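Local coordinates for alkaline serine protease AL20 (Nesterenkonia abyssinica, PDB 3CP7), which probably hydrolyses peptide bonds in proteins as a secreted, thermostable, trypsin-like serine endopeptidase of the PA clan that works under alkaline conditions, at residues K11-T16 / P59-G64; V22-I27 / Y128-A133; E89-F94 / T186-Y191; A134-N137 / L141-C144. One frame throughout, in Å; residues are numbered along the deposited sequence.

Contact 1: K11-T16 / P59-G64; sequences KVFFST and PAYDYG
K11 lays its methylene chain over one face of the Y61 ring. K11 CD stands 3.6 Å from the Y61 ring centroid and only 10° off the ring normal, a CH-pi contact over the ring centre. K11 CG is anti to the backbone N (chi1 -177°) and the chain runs straight before bending at chi4, which turns NZ away from the ring, to bond with the G138 carbonyl. At 5.6 Å from the Y61 ring centroid, K11 NZ can offer at most a weak cation-pi attraction. G64 N approaches the opposite face, 3.2 Å above the Y61 ring plane and toward the rim. F13 adds an oblique aromatic contact, its CZ 3.7 Å from Y61 CE2 and the planes at 59°. K11 and F13 belong to strand 9-16 of the N-terminal beta-barrel of this chymotrypsin-like fold, where their backbones bond to A58 and V56 of strand 55-59; Y61 lies in the loop that follows, after A60. Replacing Y61 by an alanine would probably expose the methylenes of K11, take the CE2 contact from F13 CZ and leave Q139 without the phenol its OE1 binds.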
loop_
_atom_site.group_PDB
_atom_site.type_symbol
_atom_site.label_atom_id
_atom_site.label_comp_id
_atom_site.label_asym_id
_atom_site.label_seq_id
_atom_site.Cartn_x
_atom_site.Cartn_y
_atom_site.Cartn_z
ATOM N N LYS A 11 17.791 -12.101 7.885
ATOM C CA LYS A 11 16.949 -12.137 9.075
ATOM C C LYS A 11 16.329 -10.752 9.263
ATOM O O LYS A 11 16.953 -9.741 8.903
ATOM C CB LYS A 11 17.788 -12.539 10.291
ATOM C CG LYS A 11 17.009 -12.695 11.589
ATOM C CD LYS A 11 17.938 -13.137 12.692
ATOM C CE LYS A 11 17.227 -13.269 14.023
ATOM N NZ LYS A 11 16.396 -14.492 14.138
ATOM N N VAL A 12 15.107 -10.712 9.797
ATOM C CA VAL A 12 14.398 -9.460 10.048
ATOM C C VAL A 12 14.180 -9.310 11.557
ATOM O O VAL A 12 13.849 -10.288 12.236
ATOM C CB VAL A 12 13.032 -9.449 9.316
ATOM C CG1 VAL A 12 12.165 -8.308 9.792
ATOM C CG2 VAL A 12 13.228 -9.344 7.809
ATOM N N PHE A 13 14.394 -8.097 12.065
ATOM C CA PHE A 13 14.016 -7.730 13.429
ATOM C C PHE A 13 13.002 -6.607 13.330
ATOM O O PHE A 13 13.118 -5.726 12.482
ATOM C CB PHE A 13 15.229 -7.230 14.224
ATOM C CG PHE A 13 16.349 -8.226 14.340
ATOM C CD1 PHE A 13 17.274 -8.374 13.308
ATOM C CD2 PHE A 13 16.492 -8.999 15.485
ATOM C CE1 PHE A 13 18.308 -9.286 13.415
ATOM C CE2 PHE A 13 17.536 -9.918 15.600
ATOM C CZ PHE A 13 18.446 -10.047 14.569
ATOM N N PHE A 14 11.996 -6.633 14.194
ATOM C CA PHE A 14 11.050 -5.516 14.268
ATOM C C PHE A 14 10.383 -5.464 15.633
ATOM O O PHE A 14 10.494 -6.407 16.415
ATOM C CB PHE A 14 10.012 -5.580 13.128
ATOM C CG PHE A 14 9.028 -6.723 13.236
ATOM C CD1 PHE A 14 7.781 -6.527 13.821
ATOM C CD2 PHE A 14 9.335 -7.975 12.725
ATOM C CE1 PHE A 14 6.867 -7.568 13.915
ATOM C CE2 PHE A 14 8.420 -9.022 12.815
ATOM C CZ PHE A 14 7.185 -8.816 13.406
ATOM N N SER A 15 9.694 -4.362 15.903
ATOM C CA SER A 15 8.979 -4.202 17.169
ATOM C C SER A 15 7.548 -3.749 16.935
ATOM O O SER A 15 7.242 -3.122 15.925
ATOM C CB SER A 15 9.696 -3.189 18.065
ATOM O OG SER A 15 11.005 -3.631 18.371
ATOM N N THR A 16 6.672 -4.095 17.875
ATOM C CA THR A 16 5.299 -3.599 17.899
ATOM C C THR A 16 4.986 -3.194 19.338
ATOM O O THR A 16 5.856 -3.256 20.199
ATOM C CB THR A 16 4.279 -4.671 17.447
ATOM O OG1 THR A 16 4.160 -5.670 18.467
ATOM C CG2 THR A 16 4.704 -5.329 16.134
ATOM N N PRO A 59 21.232 -9.081 5.904
ATOM C CA PRO A 59 21.588 -10.056 4.868
ATOM C C PRO A 59 22.622 -11.059 5.362
ATOM O O PRO A 59 23.587 -10.677 6.038
ATOM C CB PRO A 59 22.196 -9.201 3.744
ATOM C CG PRO A 59 21.905 -7.796 4.081
ATOM C CD PRO A 59 21.518 -7.691 5.514
ATOM N N ALA A 60 22.427 -12.330 5.034
ATOM C CA ALA A 60 23.408 -13.379 5.352
ATOM C C ALA A 60 23.700 -13.499 6.852
ATOM O O ALA A 60 24.791 -13.924 7.249
ATOM C CB ALA A 60 24.721 -13.163 4.553
ATOM N N TYR A 61 22.721 -13.147 7.681
ATOM C CA TYR A 61 22.831 -13.318 9.132
ATOM C C TYR A 61 23.294 -14.740 9.468
ATOM O O TYR A 61 22.822 -15.715 8.871
ATOM C CB TYR A 61 21.471 -13.049 9.776
ATOM C CG TYR A 61 21.499 -12.936 11.285
ATOM C CD1 TYR A 61 21.388 -14.066 12.084
ATOM C CD2 TYR A 61 21.599 -11.696 11.905
ATOM C CE1 TYR A 61 21.419 -13.972 13.474
ATOM C CE2 TYR A 61 21.615 -11.583 13.294
ATOM C CZ TYR A 61 21.517 -12.734 14.065
ATOM O OH TYR A 61 21.536 -12.621 15.442
ATOM N N ASP A 62 24.227 -14.852 10.416
ATOM C CA ASP A 62 24.797 -16.138 10.822
ATOM C C ASP A 62 25.394 -15.966 12.209
ATOM O O ASP A 62 26.530 -15.501 12.339
ATOM C CB ASP A 62 25.882 -16.573 9.824
ATOM C CG ASP A 62 26.505 -17.920 10.170
ATOM O OD1 ASP A 62 26.174 -18.509 11.216
ATOM O OD2 ASP A 62 27.342 -18.394 9.371
ATOM N N TYR A 63 24.623 -16.310 13.243
ATOM C CA TYR A 63 25.014 -16.022 14.639
ATOM C C TYR A 63 25.466 -14.565 14.792
ATOM O O TYR A 63 26.502 -14.268 15.412
ATOM C CB TYR A 63 26.079 -17.023 15.137
ATOM C CG TYR A 63 25.492 -18.394 15.391
ATOM C CD1 TYR A 63 25.351 -19.317 14.358
ATOM C CD2 TYR A 63 25.045 -18.760 16.664
ATOM C CE1 TYR A 63 24.793 -20.574 14.575
ATOM C CE2 TYR A 63 24.481 -20.020 16.895
ATOM C CZ TYR A 63 24.354 -20.917 15.849
ATOM O OH TYR A 63 23.794 -22.153 16.068
ATOM N N GLY A 64 24.673 -13.661 14.217
ATOM C CA GLY A 64 24.977 -12.237 14.212
ATOM C C GLY A 64 25.008 -11.693 12.797
ATOM O O GLY A 64 25.000 -12.449 11.823
#

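Contact 2: V22-I27 / Y128-A133; sequences VCSANI and YGYPAA
Y130 N donates to S24 OG across 2.8 Å, with an N-H...O angle of 158°, in the one hydrogen bond that directly joins residues 22-27 to 128-133. The same S24 oxygen sits 3.5 Å from G129 CA and, near the plane of the Y130 ring, 3.9 Å from Y130 CD1, so the hydroxyl fits into the corner between the backbone and the ring edge. Its placement follows from chi1 of -59°, which sets OG anti to the carbonyl carbon. Two residues earlier an apolar touch extends the contact, V22 CG1 lying 3.7 Å from A132 CB. The touching parts run nearly antiparallel, 164° apart, but no backbone-to-backbone bond links them: strand 19-27 belongs to the N-terminal barrel and strand 124-129 to the second sheet, so the contact lies at the interface between the two halves of the chymotrypsin-like fold. Farther out, G167 O is a second partner of S24 OG and, as a carbonyl, must accept the hydroxyl proton. The backbone of S24 is also bonded to S169, the probable nucleophile by its charge-relay geometry. Y130 is held at its far end, where OH bonds to Y61 O, while C23, turned away from residues 128-133, forms a disulfide with C42.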
loop_
_atom_site.group_PDB
_atom_site.type_symbol
_atom_site.label_atom_id
_atom_site.label_comp_id
_atom_site.label_asym_id
_atom_site.label_seq_id
_atom_site.Cartn_x
_atom_site.Cartn_y
_atom_site.Cartn_z
ATOM N N VAL A 22 10.892 -11.322 15.380
ATOM C CA VAL A 22 11.827 -11.660 14.320
ATOM C C VAL A 22 11.096 -12.327 13.145
ATOM O O VAL A 22 10.049 -12.950 13.309
ATOM C CB VAL A 22 12.999 -12.530 14.865
ATOM C CG1 VAL A 22 12.502 -13.863 15.412
ATOM C CG2 VAL A 22 14.062 -12.712 13.841
ATOM N N CYS A 23 11.650 -12.149 11.952
ATOM C CA CYS A 23 11.085 -12.709 10.721
ATOM C C CYS A 23 12.255 -12.997 9.777
ATOM O O CYS A 23 13.425 -13.009 10.203
ATOM C CB CYS A 23 10.071 -11.735 10.089
ATOM S SG CYS A 23 8.319 -12.042 10.493
ATOM N N SER A 24 11.946 -13.224 8.503
ATOM C CA SER A 24 12.960 -13.434 7.478
ATOM C C SER A 24 12.534 -12.632 6.252
ATOM O O SER A 24 11.389 -12.183 6.157
ATOM C CB SER A 24 13.052 -14.923 7.148
ATOM O OG SER A 24 13.374 -15.698 8.302
ATOM N N ALA A 25 13.456 -12.449 5.311
ATOM C CA ALA A 25 13.152 -11.741 4.071
ATOM C C ALA A 25 14.210 -12.051 3.026
ATOM O O ALA A 25 15.181 -12.759 3.299
ATOM C CB ALA A 25 13.070 -10.238 4.314
ATOM N N ASN A 26 14.035 -11.490 1.833
ATOM C CA ASN A 26 14.927 -11.790 0.731
ATOM C C ASN A 26 15.034 -10.627 -0.234
ATOM O O ASN A 26 14.022 -10.081 -0.637
ATOM C CB ASN A 26 14.420 -13.036 -0.004
ATOM C CG ASN A 26 15.385 -13.521 -1.077
ATOM O OD1 ASN A 26 16.547 -13.824 -0.790
ATOM N ND2 ASN A 26 14.905 -13.603 -2.320
ATOM N N ILE A 27 16.261 -10.272 -0.622
ATOM C CA ILE A 27 16.464 -9.227 -1.626
ATOM C C ILE A 27 16.003 -9.723 -2.993
ATOM O O ILE A 27 16.510 -10.728 -3.502
ATOM C CB ILE A 27 17.944 -8.772 -1.742
ATOM C CG1 ILE A 27 18.495 -8.345 -0.379
ATOM C CG2 ILE A 27 18.067 -7.636 -2.763
ATOM C CD1 ILE A 27 20.013 -8.086 -0.380
ATOM N N TYR A 128 13.256 -20.980 2.556
ATOM C CA TYR A 128 14.343 -20.650 3.475
ATOM C C TYR A 128 13.875 -19.697 4.549
ATOM O O TYR A 128 12.946 -18.916 4.334
ATOM C CB TYR A 128 15.530 -20.043 2.702
ATOM C CG TYR A 128 16.156 -21.065 1.797
ATOM C CD1 TYR A 128 15.636 -21.307 0.531
ATOM C CD2 TYR A 128 17.252 -21.817 2.220
ATOM C CE1 TYR A 128 16.184 -22.280 -0.301
ATOM C CE2 TYR A 128 17.812 -22.792 1.391
ATOM C CZ TYR A 128 17.263 -23.021 0.149
ATOM O OH TYR A 128 17.795 -23.970 -0.690
ATOM N N GLY A 129 14.528 -19.736 5.701
ATOM C CA GLY A 129 14.237 -18.754 6.730
ATOM C C GLY A 129 15.112 -18.908 7.945
ATOM O O GLY A 129 15.985 -19.794 7.988
ATOM N N TYR A 130 14.864 -18.043 8.923
ATOM C CA TYR A 130 15.568 -18.027 10.195
ATOM C C TYR A 130 14.616 -18.395 11.338
ATOM O O TYR A 130 14.246 -17.535 12.144
ATOM C CB TYR A 130 16.195 -16.657 10.431
ATOM C CG TYR A 130 17.404 -16.409 9.563
ATOM C CD1 TYR A 130 17.270 -15.932 8.252
ATOM C CD2 TYR A 130 18.683 -16.679 10.040
ATOM C CE1 TYR A 130 18.375 -15.713 7.449
ATOM C CE2 TYR A 130 19.803 -16.468 9.241
ATOM C CZ TYR A 130 19.642 -15.976 7.950
ATOM O OH TYR A 130 20.740 -15.753 7.151
ATOM N N PRO A 131 14.247 -19.682 11.428
ATOM C CA PRO A 131 13.325 -20.077 12.498
ATOM C C PRO A 131 13.971 -19.824 13.862
ATOM O O PRO A 131 15.178 -20.041 14.031
ATOM C CB PRO A 131 13.118 -21.576 12.256
ATOM C CG PRO A 131 14.329 -22.008 11.486
ATOM C CD PRO A 131 14.670 -20.833 10.608
ATOM N N ALA A 132 13.170 -19.360 14.819
ATOM C CA ALA A 132 13.695 -18.894 16.096
ATOM C C ALA A 132 13.129 -19.622 17.311
ATOM O O ALA A 132 13.626 -19.441 18.420
ATOM C CB ALA A 132 13.505 -17.379 16.229
ATOM N N ALA A 133 12.100 -20.433 17.110
ATOM C CA ALA A 133 11.546 -21.229 18.210
ATOM C C ALA A 133 12.105 -22.645 18.180
ATOM O O ALA A 133 12.417 -23.174 17.114
ATOM C CB ALA A 133 10.029 -21.246 18.136
#

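Contact 3: E89-F94 / T186-Y191; sequences EHDYAF and TNSYGY
The polar part of this contact is a short hydrogen bond from S188 OG to D91 OD1, 2.7 Å long. The donor meets OD1 on its anti side and 17° out of the carboxylate plane. D91 CG is anti to the backbone N (chi1 -173°), which carries the carboxylate toward S188. H41 ND1 also bonds to OD1, and the three residues D91, H41 and S169 have the geometry of a Ser-His-Asp charge relay; a serine bonded to the triad aspartate is familiar from chymotrypsin, and S188 probably plays that second-shell part. With an alanine at D91, S188 OG and H41 ND1 would probably both lose their shared acceptor, and the imidazole would be freer to turn. Van der Waals packing is slight: T186 CG2 rests 3.5 Å from D91 O and 4.5 Å from Y92 CA. Local bonds shape the loop around the aspartate. D91 is the centre of an inverse gamma turn, closed by a weak Y92 N to H90 O bond, and H90 ND1 pairs with Y92 OH at 2.7 Å. S188 and Y189 form a classic beta bulge opposite F199. Beyond the two segments, D91 touches W82 of helix 80-85 and Y92 packs on helix 205-214, while A93 pairs with T38 as strand 93-97 enters the N-terminal barrel.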
loop_
_atom_site.group_PDB
_atom_site.type_symbol
_atom_site.label_atom_id
_atom_site.label_comp_id
_atom_site.label_asym_id
_atom_site.label_seq_id
_atom_site.Cartn_x
_atom_site.Cartn_y
_atom_site.Cartn_z
ATOM N N GLU A 89 -4.649 -14.917 2.030
ATOM C CA GLU A 89 -4.375 -15.067 0.594
ATOM C C GLU A 89 -3.376 -14.027 0.095
ATOM O O GLU A 89 -2.773 -14.207 -0.963
ATOM C CB GLU A 89 -5.651 -15.005 -0.252
ATOM C CG GLU A 89 -6.549 -16.225 -0.101
ATOM C CD GLU A 89 -7.646 -16.305 -1.141
ATOM O OE1 GLU A 89 -8.046 -15.254 -1.693
ATOM O OE2 GLU A 89 -8.103 -17.442 -1.397
ATOM N N HIS A 90 -3.213 -12.943 0.861
ATOM C CA HIS A 90 -2.318 -11.855 0.459
ATOM C C HIS A 90 -1.330 -11.497 1.552
ATOM O O HIS A 90 -0.964 -10.334 1.706
ATOM C CB HIS A 90 -3.125 -10.639 -0.017
ATOM C CG HIS A 90 -4.032 -10.970 -1.157
ATOM N ND1 HIS A 90 -3.588 -11.031 -2.460
ATOM C CD2 HIS A 90 -5.334 -11.335 -1.184
ATOM C CE1 HIS A 90 -4.589 -11.386 -3.246
ATOM N NE2 HIS A 90 -5.654 -11.595 -2.496
ATOM N N ASP A 91 -0.853 -12.500 2.284
ATOM C CA ASP A 91 0.132 -12.246 3.331
ATOM C C ASP A 91 1.530 -12.156 2.727
ATOM O O ASP A 91 2.400 -12.980 3.016
ATOM C CB ASP A 91 0.101 -13.317 4.429
ATOM C CG ASP A 91 0.992 -12.972 5.609
ATOM O OD1 ASP A 91 1.340 -13.881 6.394
ATOM O OD2 ASP A 91 1.354 -11.786 5.761
ATOM N N TYR A 92 1.722 -11.164 1.861
ATOM C CA TYR A 92 3.027 -10.844 1.288
ATOM C C TYR A 92 3.204 -9.328 1.356
ATOM O O TYR A 92 2.233 -8.568 1.500
ATOM C CB TYR A 92 3.157 -11.346 -0.163
ATOM C CG TYR A 92 1.990 -10.959 -1.031
ATOM C CD1 TYR A 92 0.999 -11.893 -1.358
ATOM C CD2 TYR A 92 1.837 -9.654 -1.507
ATOM C CE1 TYR A 92 -0.098 -11.536 -2.135
ATOM C CE2 TYR A 92 0.742 -9.286 -2.272
ATOM C CZ TYR A 92 -0.232 -10.232 -2.585
ATOM O OH TYR A 92 -1.327 -9.873 -3.339
ATOM N N ALA A 93 4.455 -8.893 1.250
ATOM C CA ALA A 93 4.779 -7.484 1.389
ATOM C C ALA A 93 6.197 -7.254 0.943
ATOM O O ALA A 93 6.953 -8.195 0.719
ATOM C CB ALA A 93 4.606 -7.038 2.838
ATOM N N PHE A 94 6.551 -5.983 0.827
ATOM C CA PHE A 94 7.903 -5.604 0.453
ATOM C C PHE A 94 8.353 -4.498 1.367
ATOM O O PHE A 94 7.549 -3.636 1.738
ATOM C CB PHE A 94 7.924 -5.150 -1.016
ATOM C CG PHE A 94 7.464 -6.217 -1.963
ATOM C CD1 PHE A 94 8.370 -7.159 -2.448
ATOM C CD2 PHE A 94 6.115 -6.337 -2.304
ATOM C CE1 PHE A 94 7.954 -8.182 -3.283
ATOM C CE2 PHE A 94 5.693 -7.358 -3.127
ATOM C CZ PHE A 94 6.601 -8.299 -3.604
ATOM N N THR A 186 6.313 -16.788 -0.165
ATOM C CA THR A 186 6.952 -16.412 1.065
ATOM C C THR A 186 6.379 -17.336 2.163
ATOM O O THR A 186 5.214 -17.764 2.063
ATOM C CB THR A 186 6.593 -14.914 1.180
ATOM O OG1 THR A 186 7.680 -14.008 0.880
ATOM C CG2 THR A 186 5.432 -14.504 2.125
ATOM N N ASN A 187 7.187 -17.683 3.167
ATOM C CA ASN A 187 6.650 -18.392 4.335
ATOM C C ASN A 187 5.633 -17.515 5.032
ATOM O O ASN A 187 5.964 -16.400 5.426
ATOM C CB ASN A 187 7.747 -18.726 5.350
ATOM C CG ASN A 187 8.829 -19.631 4.779
ATOM O OD1 ASN A 187 8.552 -20.553 4.002
ATOM N ND2 ASN A 187 10.079 -19.366 5.164
ATOM N N SER A 188 4.413 -18.011 5.218
ATOM C CA SER A 188 3.369 -17.198 5.833
ATOM C C SER A 188 2.771 -17.755 7.131
ATOM O O SER A 188 2.729 -17.040 8.137
ATOM C CB SER A 188 2.275 -16.883 4.809
ATOM O OG SER A 188 1.109 -16.360 5.426
ATOM N N TYR A 189 2.321 -19.008 7.125
ATOM C CA TYR A 189 1.631 -19.534 8.292
ATOM C C TYR A 189 1.538 -21.044 8.249
ATOM O O TYR A 189 1.782 -21.660 7.213
ATOM C CB TYR A 189 0.218 -18.922 8.386
ATOM C CG TYR A 189 -0.749 -19.439 7.348
ATOM C CD1 TYR A 189 -0.892 -18.805 6.117
ATOM C CD2 TYR A 189 -1.542 -20.559 7.606
ATOM C CE1 TYR A 189 -1.782 -19.281 5.154
ATOM C CE2 TYR A 189 -2.423 -21.054 6.660
ATOM C CZ TYR A 189 -2.558 -20.398 5.438
ATOM O OH TYR A 189 -3.429 -20.865 4.471
ATOM N N GLY A 190 1.198 -21.629 9.398
ATOM C CA GLY A 190 0.733 -23.017 9.444
ATOM C C GLY A 190 -0.623 -23.079 10.123
ATOM O O GLY A 190 -1.163 -22.050 10.566
ATOM N N TYR A 191 -1.175 -24.290 10.189
ATOM C CA TYR A 191 -2.381 -24.532 10.967
ATOM C C TYR A 191 -2.039 -25.332 12.206
ATOM O O TYR A 191 -1.209 -26.238 12.160
ATOM C CB TYR A 191 -3.406 -25.320 10.151
ATOM C CG TYR A 191 -3.957 -24.587 8.957
ATOM C CD1 TYR A 191 -4.788 -23.486 9.107
ATOM C CD2 TYR A 191 -3.686 -25.038 7.666
ATOM C CE1 TYR A 191 -5.305 -22.815 7.991
ATOM C CE2 TYR A 191 -4.198 -24.382 6.548
ATOM C CZ TYR A 191 -5.001 -23.261 6.717
ATOM O OH TYR A 191 -5.519 -22.597 5.623
#

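Contact 4: A134-N137 / L141-C144; sequences APFN and LHSC
F136 points the edge of its ring into the face of the H142 imidazole, an edge-to-face pair with centroids 4.5 Å apart and planes at 63°. Two neighbouring ring carbons make the approach. F136 CE1 stands 3.4 Å above the H142 ring plane, over its centre, and lies 3.5 Å from H142 ND1; F136 CD1 is shifted toward the other nitrogen and comes to 3.4 Å from H142 NE2. The C-H edge of the phenyl group is therefore directed at the pi cloud of the imidazole. In both residues CG is anti to the carbonyl carbon (chi1 -58° for F136 and -72° for H142), and these torsions bring the rings together although the two CA atoms are 8.9 Å apart. A water links H142 to the next residue of the loop: N137 N donates to it across 2.9 Å, and H142 NE2 is bonded to it at a longer 3.3 Å. This water lies at the edge of the F136 ring, near its plane, while P135 CG rests above one face of the phenyl, toward the rim. The pair bridges the connection between the antiparallel strands 124-129 and 142-150 in the second sheet of the chymotrypsin-like fold; H142 is bonded through its backbone to G129, and C144 continues the pairing with A127. A cis peptide precedes P135 in this surface loop. P131 touches both F136 and H142, and T165 adds to the packing on F136. At the far end of the segment, C144 is tied to C162 by a disulfide.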
loop_
_atom_site.group_PDB
_atom_site.type_symbol
_atom_site.label_atom_id
_atom_site.label_comp_id
_atom_site.label_asym_id
_atom_site.label_seq_id
_atom_site.Cartn_x
_atom_site.Cartn_y
_atom_site.Cartn_z
ATOM N N ALA A 134 12.227 -23.256 19.361
ATOM C CA ALA A 134 12.744 -24.624 19.498
ATOM C C ALA A 134 12.172 -25.590 18.449
ATOM O O ALA A 134 10.962 -25.577 18.196
ATOM C CB ALA A 134 12.463 -25.153 20.913
ATOM N N PRO A 135 13.021 -26.451 17.853
ATOM C CA PRO A 135 14.438 -26.732 18.112
ATOM C C PRO A 135 15.393 -25.854 17.295
ATOM O O PRO A 135 16.491 -26.303 16.916
ATOM C CB PRO A 135 14.565 -28.178 17.651
ATOM C CG PRO A 135 13.646 -28.247 16.465
ATOM C CD PRO A 135 12.508 -27.293 16.752
ATOM N N PHE A 136 14.960 -24.632 16.994
ATOM C CA PHE A 136 15.801 -23.675 16.293
ATOM C C PHE A 136 16.132 -22.519 17.228
ATOM O O PHE A 136 15.470 -22.333 18.247
ATOM C CB PHE A 136 15.113 -23.207 15.008
ATOM C CG PHE A 136 14.772 -24.334 14.059
ATOM C CD1 PHE A 136 15.762 -24.958 13.311
ATOM C CD2 PHE A 136 13.457 -24.779 13.922
ATOM C CE1 PHE A 136 15.449 -25.997 12.439
ATOM C CE2 PHE A 136 13.139 -25.816 13.055
ATOM C CZ PHE A 136 14.134 -26.421 12.306
ATOM N N ASN A 137 17.175 -21.761 16.899
ATOM C CA ASN A 137 17.660 -20.724 17.802
ATOM C C ASN A 137 17.676 -19.334 17.186
ATOM O O ASN A 137 18.136 -18.380 17.806
ATOM C CB ASN A 137 19.039 -21.095 18.371
ATOM C CG ASN A 137 20.112 -21.213 17.299
ATOM O OD1 ASN A 137 19.932 -20.768 16.163
ATOM N ND2 ASN A 137 21.239 -21.830 17.652
ATOM N N LEU A 141 20.345 -20.163 9.047
ATOM C CA LEU A 141 19.507 -20.300 7.869
ATOM C C LEU A 141 19.105 -21.762 7.725
ATOM O O LEU A 141 19.962 -22.650 7.658
ATOM C CB LEU A 141 20.266 -19.829 6.634
ATOM C CG LEU A 141 19.505 -19.897 5.312
ATOM C CD1 LEU A 141 18.373 -18.867 5.277
ATOM C CD2 LEU A 141 20.481 -19.676 4.160
ATOM N N HIS A 142 17.800 -22.007 7.710
ATOM C CA HIS A 142 17.272 -23.340 7.487
ATOM C C HIS A 142 16.433 -23.401 6.223
ATOM O O HIS A 142 16.041 -22.365 5.669
ATOM C CB HIS A 142 16.480 -23.812 8.709
ATOM C CG HIS A 142 17.352 -24.145 9.874
ATOM N ND1 HIS A 142 17.891 -25.400 10.059
ATOM C CD2 HIS A 142 17.829 -23.375 10.880
ATOM C CE1 HIS A 142 18.641 -25.394 11.146
ATOM N NE2 HIS A 142 18.623 -24.180 11.662
ATOM N N SER A 143 16.160 -24.613 5.762
ATOM C CA SER A 143 15.424 -24.811 4.520
ATOM C C SER A 143 14.412 -25.938 4.611
ATOM O O SER A 143 14.533 -26.836 5.463
ATOM C CB SER A 143 16.388 -25.086 3.365
ATOM O OG SER A 143 16.994 -26.360 3.512
ATOM N N CYS A 144 13.447 -25.886 3.701
ATOM C CA CYS A 144 12.462 -26.945 3.488
ATOM C C CYS A 144 12.334 -27.111 1.990
ATOM O O CYS A 144 12.570 -26.166 1.238
ATOM C CB CYS A 144 11.105 -26.559 4.074
ATOM S SG CYS A 144 11.122 -26.310 5.845
HETATM O O HOH W 1 18.536 -22.665 14.545
#

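Overall arrangement
Contacts 2 and 3 are buried and polar, each built on a short hydrogen bond of a serine hydroxyl, accepting in contact 2, donating in contact 3, and both join an element of the N-terminal barrel to the second sheet, with centres about 12 Å apart. Contact 1 is partly buried and contact 4 lies at the surface, its centre about 15 Å from the chain centre; both rest on aromatic rings, with CH-pi packing in the first and an edge-to-face pair in the second. Contacts 1 and 2 share neighbouring strands 9-16 and 19-27 and touch. Contacts 2 and 4 share paired strands 124-129 and 142-150, whereas contact 1 meets contact 4 through Y63 OH and N137 ND2.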